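Local coordinates for protein separin (Saccharomyces cerevisiae, PDB 5U1T) that acts as a caspase-like cysteine protease that cleaves the cohesin subunit SCC1 at the onset of anaphase, so that chromosomes can separate, and is held inactive by securin until then, at residues 126-129 against 130-134; 399-402 against 403-407; 947-950 against 951-954; 1051-1054 against 1055-1059. All coordinates share one frame; numbering follows the deposited sequence.

Four helix ends, met in series along the chain, illustrate how an elongated, mostly helical protein begins and terminates its helices. Interaction 1 starts helix 129-142, and interaction 2, about 38 Å away between centres, finishes helix 388-404; both lie on the same side of the chain's centre. Interactions 3 and 4 lie on the opposite side, more than 100 Å from the first two between centres. They start helix 950-955 and finish helix 1036-1054, and their centres are about 16 Å apart. These last two touch through Phe951 and Ile1056, so a helix start and a helix end remote in sequence pack together, whereas 126-134 and 399-407 are separate local structures.

Interaction 1 (126-129 against 130-134)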
ATOM      1  N   ASP A 126       3.873 -45.858  29.101  1.00 61.44           N
ATOM      2  CA  ASP A 126       3.307 -46.131  30.437  1.00 57.63           C
ATOM      3  C   ASP A 126       1.992 -46.925  30.410  1.00 49.02           C
ATOM      4  O   ASP A 126       1.490 -47.345  31.449  1.00 57.32           O
ATOM      5  CB  ASP A 126       3.117 -44.829  31.225  1.00 55.82           C
ATOM      6  CG  ASP A 126       2.117 -43.906  30.599  1.00 60.03           C
ATOM      7  OD1 ASP A 126       1.447 -44.318  29.626  1.00 59.02           O
ATOM      8  OD2 ASP A 126       1.988 -42.760  31.098  1.00 59.66           O
ATOM      9  N   TYR A 127       1.451 -47.129  29.217  1.00 56.53           N
ATOM     10  CA  TYR A 127       0.267 -47.956  29.044  1.00 52.78           C
ATOM     11  C   TYR A 127       0.602 -49.436  28.789  1.00 48.81           C
ATOM     12  O   TYR A 127      -0.291 -50.239  28.588  1.00 51.89           O
ATOM     13  CB  TYR A 127      -0.589 -47.389  27.898  1.00 47.77           C
ATOM     14  CG  TYR A 127       0.054 -47.398  26.523  1.00 49.99           C
ATOM     15  CD1 TYR A 127      -0.092 -48.496  25.676  1.00 52.45           C
ATOM     16  CD2 TYR A 127       0.799 -46.307  26.057  1.00 52.73           C
ATOM     17  CE1 TYR A 127       0.484 -48.511  24.407  1.00 52.81           C
ATOM     18  CE2 TYR A 127       1.376 -46.308  24.773  1.00 49.36           C
ATOM     19  CZ  TYR A 127       1.207 -47.411  23.956  1.00 50.78           C
ATOM     20  OH  TYR A 127       1.766 -47.452  22.699  1.00 55.68           O
ATOM     21  N   TYR A 128       1.883 -49.792  28.778  1.00 54.86           N
ATOM     22  CA  TYR A 128       2.272 -51.198  28.623  1.00 59.88           C
ATOM     23  C   TYR A 128       3.502 -51.604  29.459  1.00 57.56           C
ATOM     24  O   TYR A 128       3.739 -52.798  29.673  1.00 54.16           O
ATOM     25  CB  TYR A 128       2.544 -51.529  27.141  1.00 55.26           C
ATOM     26  CG  TYR A 128       3.822 -50.916  26.564  1.00 54.94           C
ATOM     27  CD1 TYR A 128       5.075 -51.475  26.825  1.00 54.72           C
ATOM     28  CD2 TYR A 128       3.772 -49.779  25.760  1.00 54.98           C
ATOM     29  CE1 TYR A 128       6.240 -50.909  26.310  1.00 54.84           C
ATOM     30  CE2 TYR A 128       4.928 -49.221  25.227  1.00 51.00           C
ATOM     31  CZ  TYR A 128       6.164 -49.787  25.504  1.00 53.64           C
ATOM     32  OH  TYR A 128       7.326 -49.239  24.981  1.00 53.53           O
ATOM     33  N   LEU A 129       4.276 -50.612  29.904  1.00 50.60           N
ATOM     34  CA  LEU A 129       5.596 -50.846  30.491  1.00 58.25           C
ATOM     35  C   LEU A 129       5.540 -51.848  31.650  1.00 57.56           C
ATOM     36  O   LEU A 129       6.316 -52.799  31.701  1.00 58.09           O
ATOM     37  CB  LEU A 129       6.218 -49.524  30.965  1.00 50.12           C
ATOM     38  CG  LEU A 129       7.626 -49.681  31.559  1.00 53.52           C
ATOM     39  CD1 LEU A 129       8.611 -50.202  30.515  1.00 52.60           C
ATOM     40  CD2 LEU A 129       8.123 -48.389  32.171  1.00 52.67           C
ATOM     41  N   SER A 130       4.622 -51.584  32.571  1.00 61.45           N
ATOM     42  CA  SER A 130       4.216 -52.508  33.614  1.00 62.36           C
ATOM     43  C   SER A 130       4.102 -53.942  33.119  1.00 59.86           C
ATOM     44  O   SER A 130       4.763 -54.831  33.645  1.00 59.55           O
ATOM     45  CB  SER A 130       2.879 -52.049  34.200  1.00 66.45           C
ATOM     46  OG  SER A 130       2.159 -53.116  34.805  1.00 75.65           O
ATOM     47  N   ASN A 131       3.282 -54.173  32.102  1.00 57.25           N
ATOM     48  CA  ASN A 131       3.082 -55.536  31.645  1.00 55.94           C
ATOM     49  C   ASN A 131       4.288 -56.077  30.882  1.00 60.62           C
ATOM     50  O   ASN A 131       4.522 -57.290  30.878  1.00 63.59           O
ATOM     51  CB  ASN A 131       1.819 -55.633  30.796  1.00 58.26           C
ATOM     52  CG  ASN A 131       0.580 -55.202  31.561  1.00 71.44           C
ATOM     53  OD1 ASN A 131       0.325 -55.651  32.693  1.00 67.94           O
ATOM     54  ND2 ASN A 131      -0.182 -54.294  30.964  1.00 74.89           N
ATOM     55  N   LEU A 132       5.060 -55.194  30.249  1.00 56.73           N
ATOM     56  CA  LEU A 132       6.258 -55.629  29.539  1.00 57.36           C
ATOM     57  C   LEU A 132       7.264 -56.231  30.527  1.00 57.60           C
ATOM     58  O   LEU A 132       7.808 -57.301  30.305  1.00 53.66           O
ATOM     59  CB  LEU A 132       6.888 -54.460  28.762  1.00 52.27           C
ATOM     60  CG  LEU A 132       7.994 -54.828  27.760  1.00 53.31           C
ATOM     61  CD1 LEU A 132       7.468 -55.719  26.626  1.00 51.56           C
ATOM     62  CD2 LEU A 132       8.695 -53.589  27.203  1.00 46.74           C
ATOM     63  N   LYS A 133       7.476 -55.532  31.633  1.00 51.81           N
ATOM     64  CA  LYS A 133       8.403 -55.958  32.656  1.00 52.08           C
ATOM     65  C   LYS A 133       8.002 -57.310  33.285  1.00 60.68           C
ATOM     66  O   LYS A 133       8.862 -58.157  33.592  1.00 56.94           O
ATOM     67  CB  LYS A 133       8.511 -54.868  33.721  1.00 51.21           C
ATOM     68  CG  LYS A 133       9.127 -53.578  33.208  1.00 52.39           C
ATOM     69  CD  LYS A 133       9.537 -52.633  34.328  1.00 54.41           C
ATOM     70  CE  LYS A 133      10.160 -51.346  33.783  1.00 55.38           C
ATOM     71  NZ  LYS A 133      10.816 -50.567  34.867  1.00 54.65           N
ATOM     72  N   ILE A 134       6.697 -57.516  33.462  1.00 60.83           N
ATOM     73  CA  ILE A 134       6.184 -58.774  33.983  1.00 56.47           C
ATOM     74  C   ILE A 134       6.483 -59.899  32.987  1.00 62.15           C
ATOM     75  O   ILE A 134       6.833 -61.021  33.391  1.00 66.98           O
ATOM     76  CB  ILE A 134       4.641 -58.696  34.294  1.00 57.61           C
ATOM     77  CG1 ILE A 134       4.361 -57.705  35.424  1.00 57.35           C
ATOM     78  CG2 ILE A 134       4.095 -60.051  34.698  1.00 57.95           C
ATOM     79  CD1 ILE A 134       2.914 -57.527  35.725  1.00 52.60           C
TER
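Tyr128 occupies the N-cap of helix 129-142, and its side chain runs beside that of Leu132, both pointing the same way. Leu132 comes to the edge of the phenol ring and not over a face, with its CD2 3.7 Å from Tyr128 CE1. The far end of the ring is held elsewhere, the hydroxyl being hydrogen-bonded to Thr105 and Asn106. Tyr128 O accepts a helical bond from Leu132 N at 2.8 Å. Leu129 follows with chi1 at -178°, which lays its isobutyl group against Lys133. There Leu129 CG lies 3.8 Å from Lys133 CE, the outstretched lysine passing the leucine at a slant. The backbones are tied as well, Lys133 N reaching Leu129 O at 3.0 Å. With an alanine in place of Leu129, the methylenes of Lys133 would probably lose their apolar neighbour and a gap would open beside CE. The lysine's far end is held separately, Lys133 NZ donating to the carbonyl oxygens of Leu117, Ala119 and Tyr163. The chemistry is thus divided along one buried lysine: carbon shielded by Leu129, and an ammonium whose burial is probably paid for by three carbonyls.

Interaction 2 (399-402 against 403-407)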
ATOM      1  N   PHE A 399      26.490 -28.919  32.434  1.00 72.02           N
ATOM      2  CA  PHE A 399      26.710 -27.961  31.363  1.00 70.38           C
ATOM      3  C   PHE A 399      27.948 -27.113  31.602  1.00 69.66           C
ATOM      4  O   PHE A 399      28.701 -26.811  30.677  1.00 69.01           O
ATOM      5  CB  PHE A 399      25.515 -27.037  31.186  1.00 71.83           C
ATOM      6  CG  PHE A 399      25.809 -25.874  30.296  1.00 71.24           C
ATOM      7  CD1 PHE A 399      25.883 -26.044  28.921  1.00 73.49           C
ATOM      8  CD2 PHE A 399      26.054 -24.618  30.826  1.00 72.13           C
ATOM      9  CE1 PHE A 399      26.176 -24.973  28.082  1.00 73.83           C
ATOM     10  CE2 PHE A 399      26.346 -23.549  29.999  1.00 75.82           C
ATOM     11  CZ  PHE A 399      26.410 -23.728  28.623  1.00 72.83           C
ATOM     12  N   ASN A 400      28.138 -26.718  32.854  1.00 73.96           N
ATOM     13  CA  ASN A 400      29.264 -25.875  33.224  1.00 76.44           C
ATOM     14  C   ASN A 400      30.595 -26.594  33.087  1.00 74.03           C
ATOM     15  O   ASN A 400      31.590 -26.001  32.674  1.00 76.16           O
ATOM     16  CB  ASN A 400      29.104 -25.369  34.655  1.00 78.57           C
ATOM     17  CG  ASN A 400      27.936 -24.417  34.813  1.00 80.31           C
ATOM     18  OD1 ASN A 400      27.462 -23.805  33.847  1.00 78.88           O
ATOM     19  ND2 ASN A 400      27.470 -24.280  36.048  1.00 85.20           N
ATOM     20  N   ALA A 401      30.612 -27.871  33.449  1.00 70.93           N
ATOM     21  CA  ALA A 401      31.776 -28.694  33.184  1.00 71.58           C
ATOM     22  C   ALA A 401      32.026 -28.731  31.675  1.00 73.08           C
ATOM     23  O   ALA A 401      33.164 -28.572  31.235  1.00 70.04           O
ATOM     24  CB  ALA A 401      31.589 -30.098  33.746  1.00 74.18           C
ATOM     25  N   SER A 402      30.966 -28.910  30.884  1.00 70.63           N
ATOM     26  CA  SER A 402      31.124 -28.975  29.436  1.00 69.26           C
ATOM     27  C   SER A 402      31.799 -27.716  28.915  1.00 71.62           C
ATOM     28  O   SER A 402      32.564 -27.786  27.962  1.00 71.33           O
ATOM     29  CB  SER A 402      29.781 -29.196  28.724  1.00 66.22           C
ATOM     30  OG  SER A 402      28.970 -28.040  28.715  1.00 72.59           O
ATOM     31  N   VAL A 403      31.558 -26.575  29.560  1.00 71.61           N
ATOM     32  CA  VAL A 403      32.204 -25.331  29.142  1.00 73.03           C
ATOM     33  C   VAL A 403      33.634 -25.219  29.675  1.00 75.04           C
ATOM     34  O   VAL A 403      34.573 -24.964  28.918  1.00 72.90           O
ATOM     35  CB  VAL A 403      31.410 -24.102  29.596  1.00 74.10           C
ATOM     36  CG1 VAL A 403      31.969 -22.848  28.939  1.00 76.22           C
ATOM     37  CG2 VAL A 403      29.953 -24.261  29.242  1.00 70.04           C
ATOM     38  N   LEU A 404      33.800 -25.417  30.977  1.00 77.62           N
ATOM     39  CA  LEU A 404      35.108 -25.272  31.608  1.00 77.56           C
ATOM     40  C   LEU A 404      36.109 -26.325  31.135  1.00 78.05           C
ATOM     41  O   LEU A 404      37.294 -26.027  30.961  1.00 77.89           O
ATOM     42  CB  LEU A 404      34.977 -25.337  33.133  1.00 78.67           C
ATOM     43  CG  LEU A 404      34.283 -24.156  33.816  1.00 83.38           C
ATOM     44  CD1 LEU A 404      34.558 -24.157  35.322  1.00 84.53           C
ATOM     45  CD2 LEU A 404      34.724 -22.849  33.180  1.00 79.17           C
ATOM     46  N   PHE A 405      35.639 -27.557  30.941  1.00 72.94           N
ATOM     47  CA  PHE A 405      36.507 -28.638  30.479  1.00 77.08           C
ATOM     48  C   PHE A 405      36.660 -28.567  28.977  1.00 74.01           C
ATOM     49  O   PHE A 405      37.505 -29.235  28.387  1.00 75.23           O
ATOM     50  CB  PHE A 405      35.951 -30.009  30.867  1.00 74.87           C
ATOM     51  CG  PHE A 405      35.840 -30.224  32.339  1.00 76.13           C
ATOM     52  CD1 PHE A 405      36.604 -29.483  33.221  1.00 78.88           C
ATOM     53  CD2 PHE A 405      34.972 -31.174  32.844  1.00 74.41           C
ATOM     54  CE1 PHE A 405      36.505 -29.686  34.581  1.00 82.75           C
ATOM     55  CE2 PHE A 405      34.870 -31.381  34.200  1.00 74.75           C
ATOM     56  CZ  PHE A 405      35.639 -30.636  35.071  1.00 79.94           C
ATOM     57  N   LYS A 406      35.821 -27.752  28.365  1.00 74.84           N
ATOM     58  CA  LYS A 406      35.739 -27.708  26.921  1.00 75.50           C
ATOM     59  C   LYS A 406      35.511 -29.118  26.357  1.00 72.86           C
ATOM     60  O   LYS A 406      36.244 -29.558  25.475  1.00 71.22           O
ATOM     61  CB  LYS A 406      37.007 -27.081  26.324  1.00 76.43           C
ATOM     62  CG  LYS A 406      37.368 -25.720  26.922  1.00 77.26           C
ATOM     63  CD  LYS A 406      38.295 -24.908  26.011  1.00 81.21           C
ATOM     64  CE  LYS A 406      38.716 -23.599  26.673  1.00 84.37           C
ATOM     65  NZ  LYS A 406      39.423 -23.845  27.984  1.00 90.04           N
ATOM     66  N   SER A 407      34.470 -29.797  26.839  1.00 67.41           N
ATOM     67  CA  SER A 407      34.219 -31.189  26.481  1.00 64.77           C
ATOM     68  C   SER A 407      32.893 -31.415  25.804  1.00 67.44           C
ATOM     69  O   SER A 407      31.850 -31.156  26.388  1.00 64.17           O
ATOM     70  CB  SER A 407      34.263 -32.079  27.719  1.00 69.98           C
ATOM     71  OG  SER A 407      33.556 -33.291  27.483  1.00 68.46           O
TER
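Val403 sets its CG2 methyl over one face of the Phe399 ring, 3.9 Å from the centroid and 22° off the normal, a CH-pi contact displaced toward the CZ side of the ring. The chi1 of 168° in Phe399 swings the ring along the helix to meet that methyl one turn on. The next pair inverts the roles: Ala401 brings CB to Phe405, 3.6 Å from CE2, while its CA lies over one face of that ring, toward the rim. The backbone bonds of the last helical turn include Phe405 N to Ala401 O at 2.7 Å. The turn then closes in a Schellman motif, with Lys406 at positive phi as its C-prime residue. The wider-spanning bond joins Ser407 N to Ser402 O at 3.0 Å; the inner one, Lys406 N to Val403 O, is weak. Farther out, Phe405 meets Phe410 edge-to-face, and Ser407 OG caps Phe410 N at the start of helix 408-425. A serine in place of Phe405 would probably take the ring from over Ala401, leave Phe410 without its edge-to-face partner, and open a gap beside the turn. Elsewhere on the turn, Asn400 ND2 bonds Asn356 OD1, and its OD1 bonds the backbone of another protein chain. Much of the backbone polarity is thus met within the turn, while apolar groups and an amide face its neighbours.

Interaction 3 (947-950 against 951-954); sequences EEDP and FFKG
Asp949 meets the edge of the Phe952 ring, its OD2 3.8 Å from CD2 and the carboxylate turned 79° from the ring plane. Asp949 CB lies at the same edge, in the plane of the ring. One face of Phe952 is taken by Phe951 CD2, which sits over the ring centre; in turn Phe952 CD2 lies in plane at the edge of Phe951. Phe951 leans away from the aspartate and packs on Ile1056.

Asp949 is the N-cap residue of helix 950-955, and its carboxylate makes the capping bond. Its OD1 accepts from Phe951 N at 3.0 Å, with the donor standing 52° out of the carboxylate plane. A chi1 of -179° brings the group round to this amide, and OD2 is held by Phe1010 N, so that each oxygen has a partner. Pro950 follows as the first helical residue, a position that demands no N-H. The regular bonds start here: Lys953 N gives a nearly straight one to Asp949 O at 2.9 Å, and Gly954 N reaches Pro950 O. Lys953 also lies across Glu947, its CB 3.4 Å from Glu947 O. Lys953 CG is 4.2 Å from Glu947 CG. Their charged ends do not meet, Glu947 OE1 and Lys953 NZ remaining 6.0 Å apart.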
ATOM      1  N   GLU A 947     -37.220  27.329 -23.045  1.00 68.62           N
ATOM      2  CA  GLU A 947     -36.921  27.153 -24.451  1.00 67.05           C
ATOM      3  C   GLU A 947     -38.110  26.667 -25.262  1.00 69.04           C
ATOM      4  O   GLU A 947     -38.034  26.619 -26.487  1.00 70.98           O
ATOM      5  CB  GLU A 947     -35.750  26.194 -24.625  1.00 64.86           C
ATOM      6  CG  GLU A 947     -34.730  26.714 -25.597  1.00 72.30           C
ATOM      7  CD  GLU A 947     -33.385  26.047 -25.440  1.00 84.87           C
ATOM      8  OE1 GLU A 947     -32.356  26.713 -25.740  1.00 85.12           O
ATOM      9  OE2 GLU A 947     -33.349  24.856 -25.020  1.00 87.80           O
ATOM     10  N   GLU A 948     -39.210  26.318 -24.601  1.00 65.49           N
ATOM     11  CA  GLU A 948     -40.374  25.867 -25.344  1.00 67.14           C
ATOM     12  C   GLU A 948     -41.400  26.976 -25.421  1.00 67.66           C
ATOM     13  O   GLU A 948     -42.517  26.787 -25.896  1.00 70.77           O
ATOM     14  CB  GLU A 948     -40.965  24.609 -24.720  1.00 74.05           C
ATOM     15  CG  GLU A 948     -41.710  24.797 -23.415  1.00 77.22           C
ATOM     16  CD  GLU A 948     -41.799  23.479 -22.651  1.00 88.40           C
ATOM     17  OE1 GLU A 948     -40.823  22.690 -22.726  1.00 89.68           O
ATOM     18  OE2 GLU A 948     -42.843  23.216 -21.998  1.00 93.99           O
ATOM     19  N   ASP A 949     -41.009  28.140 -24.933  1.00 64.69           N
ATOM     20  CA  ASP A 949     -41.692  29.376 -25.272  1.00 62.72           C
ATOM     21  C   ASP A 949     -40.898  30.036 -26.410  1.00 63.23           C
ATOM     22  O   ASP A 949     -39.725  30.376 -26.251  1.00 63.33           O
ATOM     23  CB  ASP A 949     -41.804  30.294 -24.051  1.00 63.92           C
ATOM     24  CG  ASP A 949     -42.526  31.600 -24.352  1.00 65.65           C
ATOM     25  OD1 ASP A 949     -42.756  31.921 -25.540  1.00 68.88           O
ATOM     26  OD2 ASP A 949     -42.860  32.335 -23.396  1.00 68.59           O
ATOM     27  N   PRO A 950     -41.537  30.195 -27.572  1.00 61.00           N
ATOM     28  CA  PRO A 950     -40.951  30.867 -28.737  1.00 61.59           C
ATOM     29  C   PRO A 950     -40.198  32.166 -28.396  1.00 59.64           C
ATOM     30  O   PRO A 950     -39.136  32.422 -28.968  1.00 56.72           O
ATOM     31  CB  PRO A 950     -42.168  31.163 -29.609  1.00 57.78           C
ATOM     32  CG  PRO A 950     -43.121  30.089 -29.278  1.00 61.40           C
ATOM     33  CD  PRO A 950     -42.914  29.744 -27.831  1.00 59.34           C
ATOM     34  N   PHE A 951     -40.736  32.958 -27.474  1.00 56.60           N
ATOM     35  CA  PHE A 951     -40.062  34.175 -27.033  1.00 55.97           C
ATOM     36  C   PHE A 951     -38.648  33.861 -26.509  1.00 55.97           C
ATOM     37  O   PHE A 951     -37.669  34.339 -27.066  1.00 57.17           O
ATOM     38  CB  PHE A 951     -40.916  34.897 -25.979  1.00 54.38           C
ATOM     39  CG  PHE A 951     -40.255  36.106 -25.362  1.00 51.97           C
ATOM     40  CD1 PHE A 951     -40.261  37.322 -26.002  1.00 51.52           C
ATOM     41  CD2 PHE A 951     -39.651  36.019 -24.120  1.00 52.18           C
ATOM     42  CE1 PHE A 951     -39.664  38.422 -25.427  1.00 55.97           C
ATOM     43  CE2 PHE A 951     -39.058  37.104 -23.544  1.00 47.56           C
ATOM     44  CZ  PHE A 951     -39.067  38.314 -24.196  1.00 55.83           C
ATOM     45  N   PHE A 952     -38.518  33.033 -25.478  1.00 58.54           N
ATOM     46  CA  PHE A 952     -37.183  32.741 -24.950  1.00 58.19           C
ATOM     47  C   PHE A 952     -36.323  31.918 -25.921  1.00 59.96           C
ATOM     48  O   PHE A 952     -35.107  32.128 -26.016  1.00 58.94           O
ATOM     49  CB  PHE A 952     -37.281  32.043 -23.608  1.00 57.82           C
ATOM     50  CG  PHE A 952     -37.896  32.891 -22.546  1.00 59.54           C
ATOM     51  CD1 PHE A 952     -37.124  33.788 -21.831  1.00 53.87           C
ATOM     52  CD2 PHE A 952     -39.256  32.796 -22.266  1.00 55.35           C
ATOM     53  CE1 PHE A 952     -37.692  34.577 -20.854  1.00 54.30           C
ATOM     54  CE2 PHE A 952     -39.831  33.579 -21.293  1.00 52.62           C
ATOM     55  CZ  PHE A 952     -39.050  34.471 -20.587  1.00 52.20           C
ATOM     56  N   LYS A 953     -36.952  31.023 -26.670  1.00 57.05           N
ATOM     57  CA  LYS A 953     -36.228  30.276 -27.680  1.00 57.36           C
ATOM     58  C   LYS A 953     -35.551  31.176 -28.704  1.00 61.65           C
ATOM     59  O   LYS A 953     -34.413  30.922 -29.109  1.00 63.23           O
ATOM     60  CB  LYS A 953     -37.158  29.323 -28.405  1.00 64.69           C
ATOM     61  CG  LYS A 953     -36.399  28.230 -29.128  1.00 68.74           C
ATOM     62  CD  LYS A 953     -36.705  28.232 -30.617  1.00 72.39           C
ATOM     63  CE  LYS A 953     -36.151  26.964 -31.244  1.00 80.69           C
ATOM     64  NZ  LYS A 953     -36.217  25.855 -30.235  1.00 76.43           N
ATOM     65  N   GLY A 954     -36.262  32.218 -29.129  1.00 57.48           N
ATOM     66  CA  GLY A 954     -35.726  33.179 -30.067  1.00 53.82           C
ATOM     67  C   GLY A 954     -34.646  34.031 -29.439  1.00 54.90           C
ATOM     68  O   GLY A 954     -33.648  34.349 -30.070  1.00 53.75           O
TER

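Interaction 4 (1051-1054 against 1055-1059)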
ATOM      1  N   THR A1051     -27.052  38.031 -18.279  1.00 53.49           N
ATOM      2  CA  THR A1051     -27.399  38.549 -19.583  1.00 50.96           C
ATOM      3  C   THR A1051     -28.880  38.340 -19.886  1.00 53.93           C
ATOM      4  O   THR A1051     -29.559  39.285 -20.275  1.00 55.62           O
ATOM      5  CB  THR A1051     -26.535  37.904 -20.663  1.00 49.85           C
ATOM      6  OG1 THR A1051     -25.161  38.183 -20.380  1.00 51.20           O
ATOM      7  CG2 THR A1051     -26.879  38.449 -22.028  1.00 56.04           C
ATOM      8  N   ILE A1052     -29.390  37.122 -19.704  1.00 52.64           N
ATOM      9  CA  ILE A1052     -30.825  36.899 -19.895  1.00 51.75           C
ATOM     10  C   ILE A1052     -31.640  37.795 -18.984  1.00 54.63           C
ATOM     11  O   ILE A1052     -32.575  38.449 -19.426  1.00 55.08           O
ATOM     12  CB  ILE A1052     -31.264  35.472 -19.618  1.00 52.16           C
ATOM     13  CG1 ILE A1052     -30.352  34.462 -20.316  1.00 51.10           C
ATOM     14  CG2 ILE A1052     -32.706  35.303 -20.039  1.00 51.27           C
ATOM     15  CD1 ILE A1052     -30.377  34.559 -21.784  1.00 55.54           C
ATOM     16  N   LEU A1053     -31.278  37.832 -17.712  1.00 54.18           N
ATOM     17  CA  LEU A1053     -32.020  38.635 -16.750  1.00 55.24           C
ATOM     18  C   LEU A1053     -32.128  40.111 -17.135  1.00 52.62           C
ATOM     19  O   LEU A1053     -33.202  40.702 -17.031  1.00 55.40           O
ATOM     20  CB  LEU A1053     -31.387  38.512 -15.368  1.00 50.94           C
ATOM     21  CG  LEU A1053     -32.228  37.676 -14.423  1.00 55.44           C
ATOM     22  CD1 LEU A1053     -31.418  37.325 -13.196  1.00 57.59           C
ATOM     23  CD2 LEU A1053     -33.464  38.439 -14.036  1.00 53.11           C
ATOM     24  N   SER A1054     -31.017  40.693 -17.572  1.00 51.60           N
ATOM     25  CA  SER A1054     -30.941  42.125 -17.824  1.00 55.07           C
ATOM     26  C   SER A1054     -31.656  42.535 -19.101  1.00 54.02           C
ATOM     27  O   SER A1054     -32.071  43.678 -19.236  1.00 51.95           O
ATOM     28  CB  SER A1054     -29.504  42.553 -17.913  1.00 52.28           C
ATOM     29  OG  SER A1054     -28.878  41.686 -18.831  1.00 55.88           O
ATOM     30  N   ASN A1055     -31.785  41.599 -20.033  1.00 51.55           N
ATOM     31  CA  ASN A1055     -32.536  41.848 -21.246  1.00 50.23           C
ATOM     32  C   ASN A1055     -34.048  41.689 -21.062  1.00 51.88           C
ATOM     33  O   ASN A1055     -34.817  41.978 -21.971  1.00 53.11           O
ATOM     34  CB  ASN A1055     -32.049  40.918 -22.353  1.00 52.60           C
ATOM     35  CG  ASN A1055     -30.799  41.421 -23.015  1.00 50.39           C
ATOM     36  OD1 ASN A1055     -30.863  42.174 -23.983  1.00 59.90           O
ATOM     37  ND2 ASN A1055     -29.649  41.024 -22.495  1.00 52.66           N
ATOM     38  N   ILE A1056     -34.455  41.274 -19.860  1.00 58.91           N
ATOM     39  CA  ILE A1056     -35.813  40.793 -19.558  1.00 52.97           C
ATOM     40  C   ILE A1056     -36.478  41.634 -18.460  1.00 52.63           C
ATOM     41  O   ILE A1056     -37.704  41.745 -18.392  1.00 54.44           O
ATOM     42  CB  ILE A1056     -35.728  39.282 -19.171  1.00 58.32           C
ATOM     43  CG1 ILE A1056     -35.797  38.418 -20.434  1.00 59.73           C
ATOM     44  CG2 ILE A1056     -36.717  38.836 -18.090  1.00 53.54           C
ATOM     45  CD1 ILE A1056     -36.813  38.847 -21.395  1.00 49.94           C
ATOM     46  N   THR A1057     -35.654  42.256 -17.622  1.00 52.49           N
ATOM     47  CA  THR A1057     -36.122  43.058 -16.496  1.00 50.82           C
ATOM     48  C   THR A1057     -34.978  43.980 -16.098  1.00 58.96           C
ATOM     49  O   THR A1057     -33.917  43.957 -16.719  1.00 60.99           O
ATOM     50  CB  THR A1057     -36.586  42.170 -15.301  1.00 57.29           C
ATOM     51  OG1 THR A1057     -36.928  42.981 -14.174  1.00 54.44           O
ATOM     52  CG2 THR A1057     -35.499  41.202 -14.890  1.00 59.67           C
ATOM     53  N   SER A1058     -35.205  44.823 -15.104  1.00 64.50           N
ATOM     54  CA  SER A1058     -34.146  45.660 -14.565  1.00 66.21           C
ATOM     55  C   SER A1058     -33.754  45.099 -13.207  1.00 77.38           C
ATOM     56  O   SER A1058     -34.613  44.781 -12.374  1.00 76.30           O
ATOM     57  CB  SER A1058     -34.603  47.101 -14.458  1.00 62.50           C
ATOM     58  OG  SER A1058     -35.192  47.504 -15.684  1.00 81.98           O
ATOM     59  N   ILE A1059     -32.459  44.950 -12.972  1.00 80.54           N
ATOM     60  CA  ILE A1059     -32.040  44.154 -11.827  1.00 89.97           C
ATOM     61  C   ILE A1059     -31.339  44.947 -10.721  1.00 92.56           C
ATOM     62  O   ILE A1059     -30.737  45.997 -10.967  1.00 88.52           O
ATOM     63  CB  ILE A1059     -31.134  42.991 -12.286  1.00 91.93           C
ATOM     64  CG1 ILE A1059     -30.577  43.254 -13.699  1.00 84.71           C
ATOM     65  CG2 ILE A1059     -31.926  41.681 -12.271  1.00 81.62           C
ATOM     66  CD1 ILE A1059     -29.454  44.302 -13.768  1.00 87.58           C
TER
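Helix 1036-1054 comes to its end where Asn1055 turns back on Thr1051, and this carboxy-terminal turn offers a compact case of one residue gripping a carbonyl twice. Asn1055 ND2 donates to Thr1051 O at 2.8 Å along an almost straight path, the oxygen lying in the plane of the amide. From the opposite face of the same carbonyl comes Asn1055 N, 3.2 Å from Thr1051 O. The chi1 of -81° folds the asparagine over its own backbone, side by side with the threonine, which is how both donors reach one acceptor. The amide is also fixed from outside, since ND2 bonds Gly961 O and so ties the turn to strand 960-962.

Two residues on, a carbonyl is again shared, this time by backbone donors alone. Leu1053 O accepts from Ile1056 N at 3.1 Å, well above the carbonyl plane, and from Thr1057 N at 3.0 Å, close to the line of the C=O bond. Apolar groups line the same turn. Leu1053 and Thr1057 run alongside each other, with Leu1053 CD2 3.5 Å from Thr1057 CG2. As the chain extends again, Ile1059 returns across the leucine, its CG2 4.0 Å from Leu1053 CD2. Ile1056 leads away from the turn toward Met955 of helix 950-955, while Leu1053 packs on Leu1019 of helix 1012-1028. The mixture of i to i+4 and i to i+3 bonds, with shared carbonyls, is typical of the final turn of an alpha helix as it unwinds into a loop.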